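Local coordinates for protein N-acetyl-L-2,4-diaminobutyric acid deacetylase (Ruegeria pomeroyi, PDB 6TWL) that probably removes the acetyl group from N-acetyl-L-2,4-diaminobutyric acid during the breakdown of ectoine, acting as a zinc-dependent deacetylase, at residues Ile6-Pro11 against Ala126-Arg131; Pro114-Pro117 against Thr122-Ile125. All blocks are in the same frame, centred on the assembly; numbering follows the deposited sequence.

In the fold
Both contacts use helix 121-133, and their centres lie about 10 Å apart on one side of the chain. Contact 2 is nested within the long loop that contact 1 closes: it folds residues 114-117 back over the start of the helix, while contact 1 packs the next turn against the N-terminal residues 6-11. They also touch directly. Ile6 CD1 reaches Ile125 CA at 3.6 Å, and Pro117 CG sits 3.4 Å from Asp127 OD2. Their centres are about 20 and 21 Å from that of the chain. Both are plain structural packing, away from the zinc-binding residues His58, Glu61, His144 and Glu209, which hold no metal in this apo model.

Contact 1: residues Ile6-Pro11 against Ala126-Arg131; sequences ISPTIP and ADYFQR
Tyr128 reaches out from helix 121-133 and lies against Ile6 and Pro8. Its CG is anti to the backbone N (chi1 -168°), which carries the ring off the helix surface toward the N-terminal strand. At the root of the side chain, Tyr128 CB meets the end of the isoleucine, Ile6 CD1, at 4.1 Å. One atom further out, CG and then CD1 come under the branch point of Ile6, with Tyr128 CD1 3.8 Å from Ile6 CB. The main feature is a CH-pi contact: the methyl Ile6 CG2 stands 3.8 Å from the centroid of the Tyr128 ring and only 10° off its normal, nearly centred over one face. The isoleucine's own first torsion puts it there, since with chi1 at -71° this methyl points opposite the backbone N while CG1 turns away from the carbonyl carbon and leads CD1 back to the root of the tyrosine. Farther along, Tyr128 CE1 approaches the backbone atom Ile6 O at 3.6 Å. The hydroxyl then ends against proline, Tyr128 OH lying 3.1 Å from Pro8 CG; this is a close packing contact, and Pro8 meets the ring obliquely. A leucine here would probably leave the Ile6 methyl without its flat aromatic platform and open a gap beside Pro8 where the hydroxyl now ends. In the wider fold, strand 7-8 is the outermost strand beside strand 16-24, joined to it by backbone bonds such as that between Ser7 and Lys23. Leu24 packs on Ile6 and Leu22 on both Pro8 and Tyr128, so the tyrosine fills the angle between helix 121-133 and this edge of the large mixed sheet, with Leu12 and Leu133 also touching it.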
loop_
_atom_site.group_PDB
_atom_site.type_symbol
_atom_site.label_atom_id
_atom_site.label_comp_id
_atom_site.label_asym_id
_atom_site.label_seq_id
_atom_site.Cartn_x
_atom_site.Cartn_y
_atom_site.Cartn_z
ATOM N N ILE A 6 -21.376 -12.045 3.807
ATOM C CA ILE A 6 -20.405 -11.529 4.768
ATOM C C ILE A 6 -21.109 -10.582 5.730
ATOM O O ILE A 6 -21.784 -9.634 5.310
ATOM C CB ILE A 6 -19.235 -10.836 4.055
ATOM C CG1 ILE A 6 -18.369 -11.877 3.344
ATOM C CG2 ILE A 6 -18.408 -10.025 5.048
ATOM C CD1 ILE A 6 -17.101 -11.324 2.744
ATOM N N SER A 7 -20.952 -10.841 7.027
ATOM C CA SER A 7 -21.592 -10.055 8.068
ATOM C C SER A 7 -20.539 -9.626 9.081
ATOM O O SER A 7 -19.745 -10.464 9.544
ATOM C CB SER A 7 -22.698 -10.860 8.761
ATOM O OG SER A 7 -22.188 -11.535 9.899
ATOM N N PRO A 8 -20.488 -8.346 9.448
ATOM C CA PRO A 8 -19.578 -7.932 10.519
ATOM C C PRO A 8 -20.094 -8.390 11.873
ATOM O O PRO A 8 -21.298 -8.370 12.137
ATOM C CB PRO A 8 -19.573 -6.401 10.418
ATOM C CG PRO A 8 -20.228 -6.080 9.106
ATOM C CD PRO A 8 -21.180 -7.198 8.844
ATOM N N THR A 9 -19.169 -8.811 12.735
ATOM C CA THR A 9 -19.526 -9.101 14.118
ATOM C C THR A 9 -19.746 -7.839 14.939
ATOM O O THR A 9 -20.179 -7.936 16.092
ATOM C CB THR A 9 -18.448 -9.961 14.786
ATOM O OG1 THR A 9 -17.263 -9.180 14.984
ATOM C CG2 THR A 9 -18.118 -11.174 13.924
ATOM N N ILE A 10 -19.470 -6.667 14.376
ATOM C CA ILE A 10 -19.646 -5.394 15.069
ATOM C C ILE A 10 -20.560 -4.507 14.230
ATOM O O ILE A 10 -20.860 -4.851 13.077
ATOM C CB ILE A 10 -18.294 -4.709 15.330
ATOM C CG1 ILE A 10 -17.512 -4.543 14.024
ATOM C CG2 ILE A 10 -17.492 -5.483 16.367
ATOM C CD1 ILE A 10 -16.247 -3.729 14.178
ATOM N N PRO A 11 -21.036 -3.376 14.754
ATOM C CA PRO A 11 -21.752 -2.423 13.899
ATOM C C PRO A 11 -20.800 -1.470 13.195
ATOM O O PRO A 11 -19.795 -1.021 13.750
ATOM C CB PRO A 11 -22.645 -1.672 14.896
ATOM C CG PRO A 11 -21.879 -1.699 16.166
ATOM C CD PRO A 11 -21.082 -2.980 16.175
ATOM N N ALA A 126 -14.326 -9.605 -2.161
ATOM C CA ALA A 126 -14.184 -8.447 -3.039
ATOM C C ALA A 126 -15.526 -7.770 -3.282
ATOM O O ALA A 126 -15.607 -6.536 -3.310
ATOM C CB ALA A 126 -13.544 -8.866 -4.362
ATOM N N ASP A 127 -16.589 -8.559 -3.468
ATOM C CA ASP A 127 -17.919 -7.986 -3.651
ATOM C C ASP A 127 -18.356 -7.190 -2.430
ATOM O O ASP A 127 -19.078 -6.195 -2.564
ATOM C CB ASP A 127 -18.934 -9.089 -3.951
ATOM C CG ASP A 127 -20.265 -8.543 -4.429
ATOM O OD1 ASP A 127 -20.331 -8.061 -5.577
ATOM O OD2 ASP A 127 -21.244 -8.594 -3.656
ATOM N N TYR A 128 -17.938 -7.611 -1.235
ATOM C CA TYR A 128 -18.246 -6.845 -0.033
ATOM C C TYR A 128 -17.529 -5.501 -0.049
ATOM O O TYR A 128 -18.147 -4.454 0.173
ATOM C CB TYR A 128 -17.863 -7.646 1.211
ATOM C CG TYR A 128 -18.395 -7.066 2.502
ATOM C CD1 TYR A 128 -19.725 -7.227 2.865
ATOM C CD2 TYR A 128 -17.563 -6.355 3.358
ATOM C CE1 TYR A 128 -20.213 -6.700 4.045
ATOM C CE2 TYR A 128 -18.042 -5.824 4.539
ATOM C CZ TYR A 128 -19.367 -5.999 4.876
ATOM O OH TYR A 128 -19.850 -5.472 6.050
ATOM N N PHE A 129 -16.222 -5.510 -0.313
ATOM C CA PHE A 129 -15.483 -4.254 -0.381
ATOM C C PHE A 129 -15.966 -3.395 -1.544
ATOM O O PHE A 129 -16.070 -2.171 -1.415
ATOM C CB PHE A 129 -13.984 -4.532 -0.490
ATOM C CG PHE A 129 -13.318 -4.808 0.836
ATOM C CD1 PHE A 129 -13.556 -5.996 1.510
ATOM C CD2 PHE A 129 -12.461 -3.880 1.407
ATOM C CE1 PHE A 129 -12.949 -6.256 2.732
ATOM C CE2 PHE A 129 -11.851 -4.132 2.627
ATOM C CZ PHE A 129 -12.097 -5.321 3.291
ATOM N N GLN A 130 -16.290 -4.018 -2.679
ATOM C CA GLN A 130 -16.687 -3.255 -3.861
ATOM C C GLN A 130 -18.063 -2.620 -3.696
ATOM O O GLN A 130 -18.264 -1.457 -4.068
ATOM C CB GLN A 130 -16.671 -4.157 -5.094
ATOM C CG GLN A 130 -17.186 -3.498 -6.363
ATOM C CD GLN A 130 -16.132 -2.662 -7.060
ATOM O OE1 GLN A 130 -14.983 -3.078 -7.193
ATOM N NE2 GLN A 130 -16.523 -1.479 -7.522
ATOM N N ARG A 131 -19.029 -3.366 -3.159
ATOM C CA ARG A 131 -20.415 -2.921 -3.147
ATOM C C ARG A 131 -20.927 -2.504 -1.775
ATOM O O ARG A 131 -22.028 -1.947 -1.695
ATOM C CB ARG A 131 -21.327 -4.018 -3.720
ATOM C CG ARG A 131 -21.083 -4.291 -5.199
ATOM C CD ARG A 131 -21.973 -5.396 -5.761
ATOM N NE ARG A 131 -23.389 -5.215 -5.453
ATOM C CZ ARG A 131 -24.040 -5.881 -4.506
ATOM N NH1 ARG A 131 -23.403 -6.775 -3.761
ATOM N NH2 ARG A 131 -25.330 -5.651 -4.300
#

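Contact 2: residues Pro114-Pro117 against Thr122-Ile125; sequences PGRP and TEKI
Gly115 and Arg116 pass close over the first turns of helix 121-133, where the carbonyl of Glu123 takes the one hydrogen bond between the segments. Arg116 N donates a hydrogen bond to Glu123 O at 3.2 Å with an angle of 136°, a bent bond whose donor stands above the carbonyl plane, 56° out of it. The same oxygen receives a CA-H...O contact from Gly115 CA at 3.5 Å. Arg116 O comes as near, 3.2 Å from Glu123 O, but these are two acceptors and do not bond. Glycine suits the spot twice over: its phi is positive, and a side chain there would run into the Glu123 carbonyl.

Packing supplies most of the rest. Arg116 CG sits between its backbone N and carbonyl carbon (chi1 58°), which lays it 3.4 Å from Glu123 OE1, and the two side chains run side by side in the same direction. Pro117 O sits against the extended aliphatic chain of Lys124, nearest its CG at 3.3 Å and then passing CD and CE.

Charge plays a looser part. Arg116 NE and Glu123 OE1 are 4.8 Å apart, opposite in sign but not touching, so any attraction is probably modest. Glu123 OE2 instead bonds Thr120 OG1, just before the helix, and Arg116 NE has a long, weak ion pair with Asp118.

After the cis peptide before Pro114, the irregular segment ahead of helix 121-133 thus folds back along the helix's first turns, within the catalytic region of the succinylglutamate desuccinylase/aspartoacylase family, and Pro117 packs against Asp127 and Arg131.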
loop_
_atom_site.group_PDB
_atom_site.type_symbol
_atom_site.label_atom_id
_atom_site.label_comp_id
_atom_site.label_asym_id
_atom_site.label_seq_id
_atom_site.Cartn_x
_atom_site.Cartn_y
_atom_site.Cartn_z
ATOM N N PRO A 114 -14.350 -6.893 -9.529
ATOM C CA PRO A 114 -15.240 -6.524 -8.421
ATOM C C PRO A 114 -15.880 -7.700 -7.674
ATOM O O PRO A 114 -16.589 -7.466 -6.696
ATOM C CB PRO A 114 -16.315 -5.692 -9.117
ATOM C CG PRO A 114 -16.410 -6.292 -10.476
ATOM C CD PRO A 114 -15.022 -6.773 -10.836
ATOM N N GLY A 115 -15.641 -8.931 -8.120
ATOM C CA GLY A 115 -16.211 -10.079 -7.440
ATOM C C GLY A 115 -17.700 -10.243 -7.698
ATOM O O GLY A 115 -18.308 -9.561 -8.522
ATOM N N ARG A 116 -18.285 -11.183 -6.960
ATOM C CA ARG A 116 -19.711 -11.460 -7.057
ATOM C C ARG A 116 -20.186 -12.037 -5.735
ATOM O O ARG A 116 -19.400 -12.671 -5.019
ATOM C CB ARG A 116 -20.023 -12.425 -8.213
ATOM C CG ARG A 116 -19.315 -13.764 -8.141
ATOM C CD ARG A 116 -19.360 -14.478 -9.486
ATOM N NE ARG A 116 -20.726 -14.699 -9.956
ATOM C CZ ARG A 116 -21.037 -15.104 -11.184
ATOM N NH1 ARG A 116 -20.078 -15.334 -12.070
ATOM N NH2 ARG A 116 -22.307 -15.281 -11.526
ATOM N N PRO A 117 -21.459 -11.835 -5.378
ATOM C CA PRO A 117 -21.929 -12.333 -4.077
ATOM C C PRO A 117 -22.060 -13.844 -4.031
ATOM O O PRO A 117 -21.867 -14.440 -2.963
ATOM C CB PRO A 117 -23.292 -11.641 -3.900
ATOM C CG PRO A 117 -23.444 -10.698 -5.081
ATOM C CD PRO A 117 -22.542 -11.207 -6.149
ATOM N N THR A 122 -12.930 -15.537 -2.351
ATOM C CA THR A 122 -12.245 -14.277 -2.627
ATOM C C THR A 122 -13.139 -13.289 -3.367
ATOM O O THR A 122 -13.000 -12.075 -3.183
ATOM C CB THR A 122 -10.969 -14.527 -3.434
ATOM O OG1 THR A 122 -11.256 -15.405 -4.529
ATOM C CG2 THR A 122 -9.897 -15.151 -2.558
ATOM N N GLU A 123 -14.051 -13.779 -4.211
ATOM C CA GLU A 123 -14.960 -12.877 -4.910
ATOM C C GLU A 123 -16.097 -12.405 -4.013
ATOM O O GLU A 123 -16.642 -11.318 -4.235
ATOM C CB GLU A 123 -15.509 -13.548 -6.170
ATOM C CG GLU A 123 -14.450 -14.298 -6.958
ATOM C CD GLU A 123 -14.963 -14.849 -8.273
ATOM O OE1 GLU A 123 -16.065 -14.450 -8.702
ATOM O OE2 GLU A 123 -14.267 -15.698 -8.870
ATOM N N LYS A 124 -16.465 -13.196 -3.003
ATOM C CA LYS A 124 -17.422 -12.720 -2.009
ATOM C C LYS A 124 -16.814 -11.612 -1.158
ATOM O O LYS A 124 -17.490 -10.631 -0.827
ATOM C CB LYS A 124 -17.889 -13.882 -1.130
ATOM C CG LYS A 124 -18.832 -14.856 -1.825
ATOM C CD LYS A 124 -19.441 -15.848 -0.841
ATOM C CE LYS A 124 -19.932 -17.105 -1.548
ATOM N NZ LYS A 124 -20.698 -18.004 -0.640
ATOM N N ILE A 125 -15.534 -11.750 -0.806
ATOM C CA ILE A 125 -14.845 -10.711 -0.048
ATOM C C ILE A 125 -14.692 -9.449 -0.887
ATOM O O ILE A 125 -14.897 -8.332 -0.397
ATOM C CB ILE A 125 -13.481 -11.232 0.444
ATOM C CG1 ILE A 125 -13.673 -12.357 1.462
ATOM C CG2 ILE A 125 -12.657 -10.100 1.039
ATOM C CD1 ILE A 125 -12.403 -13.127 1.763
#